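Local coordinates for protein gdp-l-fucose synthetase (Naegleria fowleri, PDB 6AQZ) that binds NADP in a Rossmann-type domain and probably makes GDP-L-fucose by NADPH-dependent epimerisation and reduction of a GDP-sugar, at residues 27-32 with 51-56. Residues are numbered along the deposited sequence; the frame is centred on the assembly and turned at random.
Sequences ILVTGG and GKWVFL. With NAP (NADP nicotinamide-adenine-dinucleotide phosphate), chain G.
The indole of Trp53 lies across the side chain of Ile27. Ile27 CG2 sits over the face of the six-membered ring of Trp53, 3.7 Å from its centroid, in a CH-pi contact. On the same face Ile27 CD1 stands 3.4 Å above the ring plane, displaced toward the rim. With CG1 beside the backbone N (chi1 -55°), both branches of Ile27 can lie along the indole. Val29 CG2 meets the ring edge instead, 4.0 Å from Trp53 CE3. Val29 CG2 also reaches Phe55 CE2 at 3.8 Å, and the two side chains run side by side. On the face of Leu28 and Val54, Leu28 CD1 packs on Val54 CB and also meets Leu56 CD1 at 3.9 Å. The strands are parallel, joined by backbone hydrogen bonds such as Ile27 N to Lys52 O. Past the strand end, Gly32 N donates to Leu56 O at 2.9 Å, a more bent bond (132°). The bond lies in the glycine turn where Gly31 CA approaches O3B of NADP. The two strands and helix 35-46 between them make the first beta-alpha-beta unit of the Rossmann fold. Helix 35-46 covers Trp53 and Phe55, helix 66-76 packs on Leu28 and Val54, and strand 80-83 flanks strand 26-30 on its other edge.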
loop_
_atom_site.group_PDB
_atom_site.type_symbol
_atom_site.label_atom_id
_atom_site.label_comp_id
_atom_site.label_asym_id
_atom_site.label_seq_id
_atom_site.Cartn_x
_atom_site.Cartn_y
_atom_site.Cartn_z
ATOM N N ILE A 27 -17.263 23.154 4.317
ATOM C CA ILE A 27 -16.430 22.126 4.920
ATOM C C ILE A 27 -17.146 20.800 4.748
ATOM O O ILE A 27 -18.208 20.586 5.344
ATOM C CB ILE A 27 -16.138 22.382 6.404
ATOM C CG1 ILE A 27 -15.514 23.760 6.634
ATOM C CG2 ILE A 27 -15.219 21.286 6.939
ATOM C CD1 ILE A 27 -16.559 24.904 6.873
ATOM N N LEU A 28 -16.538 19.896 3.981
ATOM C CA LEU A 28 -17.088 18.575 3.707
ATOM C C LEU A 28 -16.494 17.565 4.681
ATOM O O LEU A 28 -15.268 17.456 4.793
ATOM C CB LEU A 28 -16.779 18.173 2.267
ATOM C CG LEU A 28 -17.591 17.059 1.609
ATOM C CD1 LEU A 28 -19.080 17.373 1.581
ATOM C CD2 LEU A 28 -17.040 16.769 0.197
ATOM N N VAL A 29 -17.355 16.839 5.392
ATOM C CA VAL A 29 -16.920 15.847 6.373
ATOM C C VAL A 29 -17.408 14.490 5.867
ATOM O O VAL A 29 -18.602 14.167 5.977
ATOM C CB VAL A 29 -17.450 16.136 7.787
ATOM C CG1 VAL A 29 -16.936 15.098 8.796
ATOM C CG2 VAL A 29 -17.064 17.535 8.249
ATOM N N THR A 30 -16.499 13.686 5.307
ATOM C CA THR A 30 -16.869 12.311 5.000
ATOM C C THR A 30 -16.892 11.524 6.295
ATOM O O THR A 30 -16.153 11.833 7.238
ATOM C CB THR A 30 -15.896 11.647 4.015
ATOM O OG1 THR A 30 -14.717 11.221 4.715
ATOM C CG2 THR A 30 -15.527 12.604 2.861
ATOM N N GLY A 31 -17.735 10.494 6.335
ATOM C CA GLY A 31 -17.908 9.757 7.579
ATOM C C GLY A 31 -18.400 10.622 8.723
ATOM O O GLY A 31 -18.072 10.365 9.888
ATOM N N GLY A 32 -19.188 11.647 8.413
ATOM C CA GLY A 32 -19.657 12.572 9.427
ATOM C C GLY A 32 -20.789 12.069 10.314
ATOM O O GLY A 32 -21.170 12.796 11.231
ATOM N N GLY A 51 -19.150 28.864 8.635
ATOM C CA GLY A 51 -19.098 28.039 7.446
ATOM C C GLY A 51 -20.331 27.157 7.288
ATOM O O GLY A 51 -21.131 26.963 8.208
ATOM N N LYS A 52 -20.501 26.647 6.079
ATOM C CA LYS A 52 -21.515 25.650 5.796
ATOM C C LYS A 52 -20.872 24.282 5.982
ATOM O O LYS A 52 -19.943 23.921 5.253
ATOM C CB LYS A 52 -22.063 25.816 4.380
ATOM C CG LYS A 52 -23.113 24.783 3.987
ATOM C CD LYS A 52 -23.555 24.977 2.540
ATOM C CE LYS A 52 -24.666 24.004 2.160
ATOM N NZ LYS A 52 -24.922 23.984 0.688
ATOM N N TRP A 53 -21.362 23.531 6.957
ATOM C CA TRP A 53 -20.830 22.223 7.298
ATOM C C TRP A 53 -21.764 21.144 6.771
ATOM O O TRP A 53 -22.982 21.219 6.989
ATOM C CB TRP A 53 -20.655 22.097 8.810
ATOM C CG TRP A 53 -19.539 22.931 9.293
ATOM C CD1 TRP A 53 -19.517 24.300 9.437
ATOM C CD2 TRP A 53 -18.232 22.469 9.634
ATOM N NE1 TRP A 53 -18.272 24.709 9.881
ATOM C CE2 TRP A 53 -17.468 23.604 10.011
ATOM C CE3 TRP A 53 -17.633 21.203 9.670
ATOM C CZ2 TRP A 53 -16.141 23.507 10.412
ATOM C CZ3 TRP A 53 -16.300 21.108 10.074
ATOM C CH2 TRP A 53 -15.571 22.254 10.429
ATOM N N VAL A 54 -21.200 20.179 6.031
ATOM C CA VAL A 54 -21.943 19.062 5.441
ATOM C C VAL A 54 -21.392 17.757 5.997
ATOM O O VAL A 54 -20.236 17.408 5.739
ATOM C CB VAL A 54 -21.859 19.061 3.909
ATOM C CG1 VAL A 54 -22.684 17.904 3.339
ATOM C CG2 VAL A 54 -22.293 20.410 3.351
ATOM N N PHE A 55 -22.220 17.025 6.725
ATOM C CA PHE A 55 -21.816 15.771 7.365
ATOM C C PHE A 55 -22.377 14.625 6.535
ATOM O O PHE A 55 -23.556 14.294 6.635
ATOM C CB PHE A 55 -22.286 15.758 8.819
ATOM C CG PHE A 55 -21.577 16.803 9.658
ATOM C CD1 PHE A 55 -22.068 18.101 9.730
ATOM C CD2 PHE A 55 -20.365 16.512 10.289
ATOM C CE1 PHE A 55 -21.390 19.084 10.453
ATOM C CE2 PHE A 55 -19.682 17.488 11.011
ATOM C CZ PHE A 55 -20.199 18.775 11.092
ATOM N N LEU A 56 -21.514 14.008 5.734
ATOM C CA LEU A 56 -21.931 12.969 4.808
ATOM C C LEU A 56 -22.038 11.625 5.510
ATOM O O LEU A 56 -21.263 11.303 6.410
ATOM C CB LEU A 56 -20.918 12.826 3.665
ATOM C CG LEU A 56 -20.601 13.982 2.717
ATOM C CD1 LEU A 56 -19.500 13.534 1.815
ATOM C CD2 LEU A 56 -21.807 14.372 1.894
HETATM P PA NAP G . -17.690 4.863 12.561
HETATM O O1A NAP G . -17.769 3.404 12.228
HETATM O O2A NAP G . -18.249 5.409 13.848
HETATM O O5B NAP G . -18.329 5.784 11.347
HETATM C C5B NAP G . -17.556 5.566 10.219
HETATM C C4B NAP G . -18.123 6.497 9.113
HETATM O O4B NAP G . -17.698 6.063 7.796
HETATM C C3B NAP G . -19.704 6.556 9.147
HETATM O O3B NAP G . -20.138 7.854 8.842
HETATM C C2B NAP G . -20.069 5.696 7.928
HETATM O O2B NAP G . -21.172 6.094 7.290
HETATM C C1B NAP G . -18.865 6.130 6.988
HETATM N N9A NAP G . -18.715 5.231 5.850
HETATM C C8A NAP G . -18.279 3.922 5.866
HETATM N N7A NAP G . -18.243 3.357 4.638
HETATM C C5A NAP G . -18.695 4.357 3.793
HETATM C C6A NAP G . -18.885 4.379 2.415
HETATM N N6A NAP G . -18.592 3.252 1.647
HETATM N N1A NAP G . -19.322 5.497 1.784
HETATM C C2A NAP G . -19.566 6.555 2.614
HETATM N N3A NAP G . -19.443 6.679 3.953
HETATM C C4A NAP G . -18.988 5.541 4.526
HETATM O O3 NAP G . -16.034 5.061 12.493
HETATM P PN NAP G . -15.478 6.154 13.508
HETATM O O1N NAP G . -16.116 7.484 13.372
HETATM O O2N NAP G . -15.068 5.575 14.843
HETATM O O5D NAP G . -13.881 6.488 12.876
HETATM C C5D NAP G . -13.900 7.294 11.767
HETATM C C4D NAP G . -12.437 7.522 11.460
HETATM O O4D NAP G . -11.726 7.541 12.710
HETATM C C3D NAP G . -11.897 6.246 10.654
HETATM O O3D NAP G . -11.049 6.667 9.641
HETATM C C2D NAP G . -11.150 5.440 11.740
HETATM O O2D NAP G . -10.033 4.781 11.287
HETATM C C1D NAP G . -10.666 6.593 12.667
HETATM N N1N NAP G . -10.327 6.061 14.019
HETATM C C2N NAP G . -11.306 5.661 14.932
HETATM C C3N NAP G . -10.947 5.141 16.158
HETATM C C7N NAP G . -12.010 4.705 17.119
HETATM O O7N NAP G . -11.752 4.146 18.198
HETATM N N7N NAP G . -13.353 4.923 16.793
HETATM C C4N NAP G . -9.533 4.974 16.567
HETATM C C5N NAP G . -8.558 5.413 15.522
HETATM C C6N NAP G . -8.956 5.919 14.353
HETATM P P2B NAP G . -22.775 5.351 7.854
HETATM O O1X NAP G . -22.869 5.975 9.212
HETATM O O2X NAP G . -23.706 5.904 6.772
HETATM O O3X NAP G . -22.424 3.894 7.785
#